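Long-range contacts in inactive dihydroorotase-like domain (Chaetomium thermophilum, PDB 5NNL), which is the inactive dihydroorotase-like domain of a fungal protein, related in fold to the dihydroorotase family but lacking its activity: residues I78-S89 with Q114-W122; D241-V251 with I284-V292. All coordinates share one frame; numbering follows the deposited sequence.

Contact 1 of 2, residues I78-S89 with Q114-W122; sequences ITATSDNANQIS and QVEAHFDAW
H118 fills the gap between the two segments, its imidazole held between two methyl groups. CB of A85 sits over the centre of one face, 3.7 Å from the centroid of the H118 ring. CB of A80 lies over the opposite face, shifted toward the rim, at 3.6 Å from that centroid. Both are CH-pi contacts. The ring edge is used as well. NE2 of H118 donates to O of T81 at 2.7 Å, with an N-H...O angle of 161°. The acceptor lies close to the ring plane and the donor in the carbonyl plane, so the bond fixes the rotation of the ring. CG of H118 stands anti to its own carbonyl carbon (chi1 -63°), which swings the imidazole toward the loop 80-84. CD1 of I88 meets another part of the ring edge, 3.4 Å from ND1 of H118. ND1 is buried and finds no polar partner in the model, consistent with a neutral ring protonated at NE2.

The enclosed ring and the buried I78-W122 end contrast with a partly exposed side. At the buried end CG2 of I78 touches the W122 indole obliquely, 4.1 Å from CZ3. On the exposed side CB of A85 also touches CB of A117 and CB of A121, and CB of S89 lies 3.3 Å from O of A121. At S82, CB rests against OE1 of Q114, whose NE2 is bonded to O of S106.

The short, weakly bonded helix 85-89 runs at 29° to the 114-121 part of helix 111-121, the axes 9.3 Å apart at closest approach. Strand 98-100 supports I78, A80, I88 and W122, while helix 134-146 packs on V115 and F119, consistent with the outer helical layer of a (beta/alpha) barrel.

Contact 2 of 2, residues D241-V251 with I284-V292; sequences DALPLLLTAVV and IELDRAFAV
Helix 242-251 packs against strand segments 284-285 and 288-291, which meet at a corner, with a type I turn from E285 to R288 and the closest CA pair, L247 and L286, 6.7 Å apart. The side chain of L286 leaves the turn alongside the helix and its end bends in to it. Its CG is anti to the backbone N (chi1 174°), and CD1 reaches CB of L247 at 3.6 Å. CD2 of L286 lies near CG1 of V250, and CG of L286 meets CG2 of V251 at 4.0 Å. Three helix residues thus receive this one leucine.

I284 comes in before the turn. CG2 of I284 touches CD1 of L247 at 3.6 Å, the two side chains lying obliquely, and CD1 of I284 meets CD2 of L243 tip to tip at 4.1 Å. L247 therefore touches both I284 and L286. Beyond the turn, F290 offers its ring edge to P244: CZ of F290 is 3.8 Å from CB of P244, which lies near the ring plane. The two side chains cross at about a right angle.

Acidic groups flank these apolar contacts. OD1 of D241 lies 3.7 Å from CG1 of V292, while OD2 of D241 is hydrogen-bonded to S299 and Y182. OD1 of D287 lies beside CG2 of V251, and OD2 of D287 forms a salt bridge with R2.

The chemistry is that of hydrophobic packing. Aliphatic side chains and a ring edge meet by van der Waals contact, and the two carboxylates find their polar partners outside the two segments. Shape and burial, more than directed bonds, join this helix to strand 281-291.

In the fold
Contact 1 closes before contact 2 opens, so the two follow in series along the chain. Their centres are about 41 Å apart and their nearest atoms about 22 Å, on opposite sides of the chain's centre. Contact 1 takes in the end of strand 73-79 and lies against strand 98-100, consistent with the outer helical layer of a TIM-type (beta/alpha) barrel, as in the dihydroorotase family. Contact 2 joins a later helix to strand 281-291, which pairs antiparallel with strands 3-11 and 305-315 and probably belongs to the strands extending beyond that barrel. Strands 39-44 and 3-11 lie between 73-79 and 281-291 in the strand order. The contacts thus lie in separate parts of the domain.

Contact 1 of 2, residues I78-S89 with Q114-W122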
loop_
_atom_site.group_PDB
_atom_site.type_symbol
_atom_site.label_atom_id
_atom_site.label_comp_id
_atom_site.label_asym_id
_atom_site.label_seq_id
_atom_site.Cartn_x
_atom_site.Cartn_y
_atom_site.Cartn_z
ATOM N N ILE A 78 2.792 -7.802 -10.212
ATOM C CA ILE A 78 3.139 -9.207 -10.390
ATOM C C ILE A 78 4.290 -9.576 -9.464
ATOM O O ILE A 78 5.218 -8.787 -9.259
ATOM C CB ILE A 78 3.494 -9.512 -11.859
ATOM C CG1 ILE A 78 3.729 -11.008 -12.038
ATOM C CG2 ILE A 78 4.711 -8.698 -12.310
ATOM C CD1 ILE A 78 3.330 -11.513 -13.424
ATOM N N THR A 79 4.226 -10.791 -8.921
ATOM C CA THR A 79 5.203 -11.290 -7.964
ATOM C C THR A 79 6.339 -12.022 -8.664
ATOM O O THR A 79 6.113 -12.818 -9.582
ATOM C CB THR A 79 4.538 -12.252 -6.980
ATOM O OG1 THR A 79 3.259 -11.736 -6.599
ATOM C CG2 THR A 79 5.394 -12.446 -5.745
ATOM N N ALA A 80 7.557 -11.769 -8.204
ATOM C CA ALA A 80 8.714 -12.490 -8.699
ATOM C C ALA A 80 8.847 -13.829 -7.985
ATOM O O ALA A 80 8.491 -13.975 -6.813
ATOM C CB ALA A 80 9.986 -11.665 -8.502
ATOM N N THR A 81 9.368 -14.813 -8.713
ATOM C CA THR A 81 9.667 -16.127 -8.160
ATOM C C THR A 81 11.029 -16.547 -8.695
ATOM O O THR A 81 11.748 -15.752 -9.310
ATOM C CB THR A 81 8.579 -17.158 -8.500
ATOM O OG1 THR A 81 8.621 -17.472 -9.898
ATOM C CG2 THR A 81 7.193 -16.644 -8.128
ATOM N N SER A 82 11.377 -17.815 -8.460
ATOM C CA SER A 82 12.695 -18.322 -8.832
ATOM C C SER A 82 12.848 -18.449 -10.347
ATOM O O SER A 82 13.931 -18.195 -10.888
ATOM C CB SER A 82 12.936 -19.673 -8.159
ATOM O OG SER A 82 11.724 -20.277 -7.742
ATOM N N ASP A 83 11.781 -18.846 -11.045
ATOM C CA ASP A 83 11.821 -19.096 -12.483
ATOM C C ASP A 83 10.852 -18.201 -13.254
ATOM O O ASP A 83 10.449 -18.546 -14.370
ATOM C CB ASP A 83 11.513 -20.569 -12.769
ATOM C CG ASP A 83 10.352 -21.090 -11.946
ATOM O OD1 ASP A 83 10.489 -22.174 -11.340
ATOM O OD2 ASP A 83 9.312 -20.405 -11.883
ATOM N N ASN A 84 10.480 -17.054 -12.682
ATOM C CA ASN A 84 9.453 -16.176 -13.236
ATOM C C ASN A 84 9.980 -15.171 -14.250
ATOM O O ASN A 84 9.241 -14.785 -15.163
ATOM C CB ASN A 84 8.783 -15.387 -12.108
ATOM C CG ASN A 84 7.368 -15.848 -11.823
ATOM O OD1 ASN A 84 7.054 -17.035 -11.940
ATOM N ND2 ASN A 84 6.504 -14.911 -11.445
ATOM N N ALA A 85 11.232 -14.729 -14.105
ATOM C CA ALA A 85 11.698 -13.521 -14.784
ATOM C C ALA A 85 11.319 -13.490 -16.259
ATOM O O ALA A 85 11.163 -12.409 -16.839
ATOM C CB ALA A 85 13.214 -13.398 -14.638
ATOM N N ASN A 86 11.141 -14.659 -16.874
ATOM C CA ASN A 86 10.880 -14.724 -18.308
ATOM C C ASN A 86 9.444 -14.328 -18.633
ATOM O O ASN A 86 9.200 -13.360 -19.359
ATOM C CB ASN A 86 11.182 -16.134 -18.835
ATOM C CG ASN A 86 10.707 -17.235 -17.890
ATOM O OD1 ASN A 86 9.858 -17.006 -17.027
ATOM N ND2 ASN A 86 11.263 -18.436 -18.050
ATOM N N GLN A 87 8.470 -15.073 -18.100
ATOM C CA GLN A 87 7.082 -14.832 -18.492
ATOM C C GLN A 87 6.571 -13.487 -17.988
ATOM O O GLN A 87 5.816 -12.808 -18.692
ATOM C CB GLN A 87 6.165 -15.966 -18.015
ATOM C CG GLN A 87 6.601 -16.729 -16.778
ATOM C CD GLN A 87 5.557 -17.739 -16.339
ATOM O OE1 GLN A 87 4.472 -17.818 -16.920
ATOM N NE2 GLN A 87 5.882 -18.521 -15.317
ATOM N N ILE A 88 6.962 -13.074 -16.781
ATOM C CA ILE A 88 6.417 -11.827 -16.254
ATOM C C ILE A 88 6.936 -10.637 -17.056
ATOM O O ILE A 88 6.279 -9.590 -17.119
ATOM C CB ILE A 88 6.723 -11.690 -14.750
ATOM C CG1 ILE A 88 8.197 -11.358 -14.513
ATOM C CG2 ILE A 88 6.323 -12.968 -14.015
ATOM C CD1 ILE A 88 8.560 -11.226 -13.064
ATOM N N SER A 89 8.100 -10.779 -17.701
ATOM C CA SER A 89 8.638 -9.693 -18.518
ATOM C C SER A 89 7.836 -9.493 -19.800
ATOM O O SER A 89 7.670 -8.353 -20.250
ATOM C CB SER A 89 10.106 -9.963 -18.853
ATOM O OG SER A 89 10.382 -9.704 -20.219
ATOM N N GLN A 114 18.903 -15.152 -8.424
ATOM C CA GLN A 114 17.503 -15.200 -8.834
ATOM C C GLN A 114 16.924 -13.799 -8.979
ATOM O O GLN A 114 16.184 -13.520 -9.929
ATOM C CB GLN A 114 16.683 -16.008 -7.828
ATOM C CG GLN A 114 17.213 -17.403 -7.556
ATOM C CD GLN A 114 16.492 -18.078 -6.410
ATOM O OE1 GLN A 114 15.268 -18.214 -6.427
ATOM N NE2 GLN A 114 17.247 -18.493 -5.397
ATOM N N VAL A 115 17.247 -12.904 -8.044
ATOM C CA VAL A 115 16.758 -11.533 -8.136
ATOM C C VAL A 115 17.434 -10.808 -9.292
ATOM O O VAL A 115 16.807 -9.998 -9.985
ATOM C CB VAL A 115 16.968 -10.803 -6.795
ATOM C CG1 VAL A 115 16.634 -9.317 -6.918
ATOM C CG2 VAL A 115 16.111 -11.442 -5.708
ATOM N N GLU A 116 18.718 -11.093 -9.526
ATOM C CA GLU A 116 19.429 -10.455 -10.631
ATOM C C GLU A 116 18.752 -10.745 -11.963
ATOM O O GLU A 116 18.727 -9.882 -12.847
ATOM C CB GLU A 116 20.888 -10.925 -10.658
ATOM C CG GLU A 116 21.668 -10.569 -11.929
ATOM C CD GLU A 116 21.862 -9.076 -12.117
ATOM O OE1 GLU A 116 21.602 -8.314 -11.165
ATOM O OE2 GLU A 116 22.283 -8.662 -13.219
ATOM N N ALA A 117 18.201 -11.950 -12.126
ATOM C CA ALA A 117 17.537 -12.301 -13.376
ATOM C C ALA A 117 16.389 -11.343 -13.669
ATOM O O ALA A 117 16.275 -10.812 -14.780
ATOM C CB ALA A 117 17.041 -13.748 -13.312
ATOM N N HIS A 118 15.537 -11.091 -12.671
ATOM C CA HIS A 118 14.443 -10.142 -12.850
ATOM C C HIS A 118 14.968 -8.746 -13.162
ATOM O O HIS A 118 14.437 -8.057 -14.041
ATOM C CB HIS A 118 13.563 -10.121 -11.601
ATOM C CG HIS A 118 12.882 -11.423 -11.320
ATOM N ND1 HIS A 118 11.621 -11.722 -11.790
ATOM C CD2 HIS A 118 13.285 -12.506 -10.613
ATOM C CE1 HIS A 118 11.277 -12.932 -11.386
ATOM N NE2 HIS A 118 12.269 -13.429 -10.668
ATOM N N PHE A 119 16.013 -8.308 -12.452
ATOM C CA PHE A 119 16.616 -7.013 -12.754
ATOM C C PHE A 119 17.115 -6.943 -14.194
ATOM O O PHE A 119 17.121 -5.862 -14.795
ATOM C CB PHE A 119 17.762 -6.727 -11.784
ATOM C CG PHE A 119 17.335 -6.008 -10.543
ATOM C CD1 PHE A 119 16.681 -6.680 -9.528
ATOM C CD2 PHE A 119 17.593 -4.661 -10.391
ATOM C CE1 PHE A 119 16.290 -6.022 -8.386
ATOM C CE2 PHE A 119 17.207 -3.994 -9.252
ATOM C CZ PHE A 119 16.554 -4.674 -8.245
ATOM N N ASP A 120 17.546 -8.076 -14.757
ATOM C CA ASP A 120 17.961 -8.121 -16.157
ATOM C C ASP A 120 16.777 -8.153 -17.122
ATOM O O ASP A 120 16.873 -7.614 -18.231
ATOM C CB ASP A 120 18.845 -9.346 -16.402
ATOM C CG ASP A 120 20.123 -9.315 -15.591
ATOM O OD1 ASP A 120 20.618 -8.206 -15.300
ATOM O OD2 ASP A 120 20.635 -10.399 -15.247
ATOM N N ALA A 121 15.666 -8.779 -16.730
ATOM C CA ALA A 121 14.528 -8.994 -17.616
ATOM C C ALA A 121 13.445 -7.928 -17.490
ATOM O O ALA A 121 12.578 -7.841 -18.366
ATOM C CB ALA A 121 13.910 -10.368 -17.338
ATOM N N TRP A 122 13.473 -7.116 -16.436
ATOM C CA TRP A 122 12.387 -6.177 -16.174
ATOM C C TRP A 122 12.749 -4.782 -16.681
ATOM O O TRP A 122 13.899 -4.356 -16.541
ATOM C CB TRP A 122 12.092 -6.124 -14.674
ATOM C CG TRP A 122 10.919 -5.273 -14.279
ATOM C CD1 TRP A 122 10.963 -4.010 -13.771
ATOM C CD2 TRP A 122 9.532 -5.634 -14.339
ATOM N NE1 TRP A 122 9.692 -3.559 -13.512
ATOM C CE2 TRP A 122 8.795 -4.536 -13.856
ATOM C CE3 TRP A 122 8.845 -6.776 -14.758
ATOM C CZ2 TRP A 122 7.402 -4.546 -13.783
ATOM C CZ3 TRP A 122 7.461 -6.785 -14.683
ATOM C CH2 TRP A 122 6.756 -5.677 -14.198
#

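Contact 2 of 2, residues D241-V251 with I284-V292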
loop_
_atom_site.group_PDB
_atom_site.type_symbol
_atom_site.label_atom_id
_atom_site.label_comp_id
_atom_site.label_asym_id
_atom_site.label_seq_id
_atom_site.Cartn_x
_atom_site.Cartn_y
_atom_site.Cartn_z
ATOM N N ASP A 241 -9.470 3.326 8.528
ATOM C CA ASP A 241 -8.742 3.725 9.732
ATOM C C ASP A 241 -7.533 4.593 9.420
ATOM O O ASP A 241 -7.167 5.464 10.218
ATOM C CB ASP A 241 -8.251 2.484 10.482
ATOM C CG ASP A 241 -9.299 1.887 11.385
ATOM O OD1 ASP A 241 -10.401 2.471 11.488
ATOM O OD2 ASP A 241 -9.016 0.833 11.992
ATOM N N ALA A 242 -6.884 4.349 8.281
ATOM C CA ALA A 242 -5.523 4.831 8.081
ATOM C C ALA A 242 -5.454 6.352 8.136
ATOM O O ALA A 242 -4.692 6.921 8.926
ATOM C CB ALA A 242 -4.979 4.307 6.754
ATOM N N LEU A 243 -6.245 7.028 7.315
ATOM C CA LEU A 243 -6.110 8.475 7.202
ATOM C C LEU A 243 -6.508 9.160 8.507
ATOM O O LEU A 243 -5.797 10.067 8.960
ATOM C CB LEU A 243 -6.935 8.997 6.021
ATOM C CG LEU A 243 -6.881 10.494 5.717
ATOM C CD1 LEU A 243 -5.464 10.933 5.420
ATOM C CD2 LEU A 243 -7.800 10.816 4.540
ATOM N N PRO A 244 -7.618 8.771 9.147
ATOM C CA PRO A 244 -7.946 9.400 10.439
ATOM C C PRO A 244 -6.850 9.249 11.477
ATOM O O PRO A 244 -6.582 10.200 12.223
ATOM C CB PRO A 244 -9.235 8.684 10.858
ATOM C CG PRO A 244 -9.834 8.215 9.598
ATOM C CD PRO A 244 -8.706 7.902 8.670
ATOM N N LEU A 245 -6.216 8.073 11.558
ATOM C CA LEU A 245 -5.065 7.914 12.441
ATOM C C LEU A 245 -4.009 8.972 12.151
ATOM O O LEU A 245 -3.444 9.571 13.074
ATOM C CB LEU A 245 -4.471 6.512 12.286
ATOM C CG LEU A 245 -5.230 5.352 12.936
ATOM C CD1 LEU A 245 -4.710 4.017 12.416
ATOM C CD2 LEU A 245 -5.116 5.415 14.451
ATOM N N LEU A 246 -3.740 9.222 10.868
ATOM C CA LEU A 246 -2.767 10.246 10.499
ATOM C C LEU A 246 -3.276 11.638 10.839
ATOM O O LEU A 246 -2.531 12.464 11.377
ATOM C CB LEU A 246 -2.454 10.152 9.008
ATOM C CG LEU A 246 -1.784 8.859 8.549
ATOM C CD1 LEU A 246 -1.829 8.757 7.032
ATOM C CD2 LEU A 246 -0.353 8.792 9.054
ATOM N N LEU A 247 -4.539 11.920 10.522
ATOM C CA LEU A 247 -5.082 13.245 10.792
ATOM C C LEU A 247 -5.214 13.495 12.287
ATOM O O LEU A 247 -5.101 14.641 12.733
ATOM C CB LEU A 247 -6.427 13.404 10.089
ATOM C CG LEU A 247 -6.371 13.252 8.567
ATOM C CD1 LEU A 247 -7.752 13.393 7.975
ATOM C CD2 LEU A 247 -5.422 14.260 7.937
ATOM N N THR A 248 -5.453 12.445 13.072
ATOM C CA THR A 248 -5.414 12.594 14.522
ATOM C C THR A 248 -4.023 13.012 14.983
ATOM O O THR A 248 -3.884 13.832 15.897
ATOM C CB THR A 248 -5.844 11.284 15.188
ATOM O OG1 THR A 248 -7.154 10.924 14.727
ATOM C CG2 THR A 248 -5.866 11.422 16.710
ATOM N N ALA A 249 -2.979 12.473 14.345
ATOM C CA ALA A 249 -1.615 12.881 14.668
ATOM C C ALA A 249 -1.332 14.302 14.197
ATOM O O ALA A 249 -0.529 15.009 14.817
ATOM C CB ALA A 249 -0.614 11.907 14.045
ATOM N N VAL A 250 -1.966 14.733 13.102
ATOM C CA VAL A 250 -1.844 16.120 12.658
ATOM C C VAL A 250 -2.433 17.055 13.706
ATOM O O VAL A 250 -1.817 18.054 14.094
ATOM C CB VAL A 250 -2.529 16.314 11.291
ATOM C CG1 VAL A 250 -2.654 17.804 10.942
ATOM C CG2 VAL A 250 -1.769 15.581 10.188
ATOM N N VAL A 251 -3.647 16.749 14.164
ATOM C CA VAL A 251 -4.299 17.567 15.180
ATOM C C VAL A 251 -3.479 17.573 16.464
ATOM O O VAL A 251 -3.421 18.583 17.175
ATOM C CB VAL A 251 -5.735 17.061 15.414
ATOM C CG1 VAL A 251 -6.374 17.729 16.624
ATOM C CG2 VAL A 251 -6.578 17.305 14.167
ATOM N N ILE A 284 -12.209 17.057 3.660
ATOM C CA ILE A 284 -12.031 16.443 4.971
ATOM C C ILE A 284 -12.326 17.473 6.050
ATOM O O ILE A 284 -11.780 18.582 6.029
ATOM C CB ILE A 284 -10.606 15.881 5.133
ATOM C CG1 ILE A 284 -10.420 14.677 4.208
ATOM C CG2 ILE A 284 -10.334 15.469 6.570
ATOM C CD1 ILE A 284 -9.056 14.575 3.644
ATOM N N GLU A 285 -13.188 17.101 6.992
ATOM C CA GLU A 285 -13.399 17.870 8.216
ATOM C C GLU A 285 -12.345 17.388 9.206
ATOM O O GLU A 285 -12.519 16.390 9.905
ATOM C CB GLU A 285 -14.825 17.689 8.722
ATOM C CG GLU A 285 -15.861 18.324 7.785
ATOM C CD GLU A 285 -17.251 17.709 7.875
ATOM O OE1 GLU A 285 -18.237 18.460 7.717
ATOM O OE2 GLU A 285 -17.366 16.483 8.083
ATOM N N LEU A 286 -11.222 18.109 9.243
ATOM C CA LEU A 286 -10.043 17.648 9.971
ATOM C C LEU A 286 -10.292 17.554 11.471
ATOM O O LEU A 286 -9.690 16.712 12.148
ATOM C CB LEU A 286 -8.877 18.590 9.677
ATOM C CG LEU A 286 -7.573 18.379 10.441
ATOM C CD1 LEU A 286 -7.018 16.990 10.193
ATOM C CD2 LEU A 286 -6.568 19.442 10.039
ATOM N N ASP A 287 -11.174 18.397 12.009
ATOM C CA ASP A 287 -11.399 18.487 13.444
ATOM C C ASP A 287 -12.604 17.696 13.926
ATOM O O ASP A 287 -12.817 17.607 15.139
ATOM C CB ASP A 287 -11.583 19.951 13.860
ATOM C CG ASP A 287 -10.271 20.643 14.160
ATOM O OD1 ASP A 287 -9.370 19.994 14.740
ATOM O OD2 ASP A 287 -10.148 21.839 13.821
ATOM N N ARG A 288 -13.401 17.137 13.024
ATOM C CA ARG A 288 -14.600 16.429 13.443
ATOM C C ARG A 288 -14.220 15.095 14.072
ATOM O O ARG A 288 -13.509 14.289 13.462
ATOM C CB ARG A 288 -15.536 16.218 12.259
ATOM C CG ARG A 288 -16.906 15.724 12.676
ATOM C CD ARG A 288 -17.845 15.575 11.501
ATOM N NE ARG A 288 -19.062 14.867 11.892
ATOM C CZ ARG A 288 -19.949 14.363 11.040
ATOM N NH1 ARG A 288 -19.768 14.479 9.731
ATOM N NH2 ARG A 288 -21.023 13.737 11.500
ATOM N N ALA A 289 -14.687 14.869 15.297
ATOM C CA ALA A 289 -14.464 13.604 15.977
ATOM C C ALA A 289 -15.502 12.574 15.551
ATOM O O ALA A 289 -16.616 12.912 15.135
ATOM C CB ALA A 289 -14.521 13.790 17.493
ATOM N N PHE A 290 -15.122 11.305 15.658
ATOM C CA PHE A 290 -16.024 10.202 15.365
ATOM C C PHE A 290 -15.489 8.956 16.050
ATOM O O PHE A 290 -14.275 8.787 16.199
ATOM C CB PHE A 290 -16.161 9.963 13.859
ATOM C CG PHE A 290 -14.973 9.281 13.243
ATOM C CD1 PHE A 290 -13.848 10.004 12.886
ATOM C CD2 PHE A 290 -14.981 7.915 13.022
ATOM C CE1 PHE A 290 -12.757 9.378 12.322
ATOM C CE2 PHE A 290 -13.892 7.285 12.455
ATOM C CZ PHE A 290 -12.779 8.017 12.106
ATOM N N ALA A 291 -16.404 8.090 16.465
ATOM C CA ALA A 291 -16.038 6.828 17.088
ATOM C C ALA A 291 -15.790 5.787 16.009
ATOM O O ALA A 291 -16.642 5.568 15.142
ATOM C CB ALA A 291 -17.138 6.355 18.037
ATOM N N VAL A 292 -14.623 5.154 16.057
ATOM C CA VAL A 292 -14.318 4.083 15.114
ATOM C C VAL A 292 -15.456 3.075 15.217
ATOM O O VAL A 292 -15.703 2.536 16.306
ATOM C CB VAL A 292 -12.955 3.434 15.403
ATOM C CG1 VAL A 292 -12.674 2.323 14.398
ATOM C CG2 VAL A 292 -11.851 4.475 15.353
#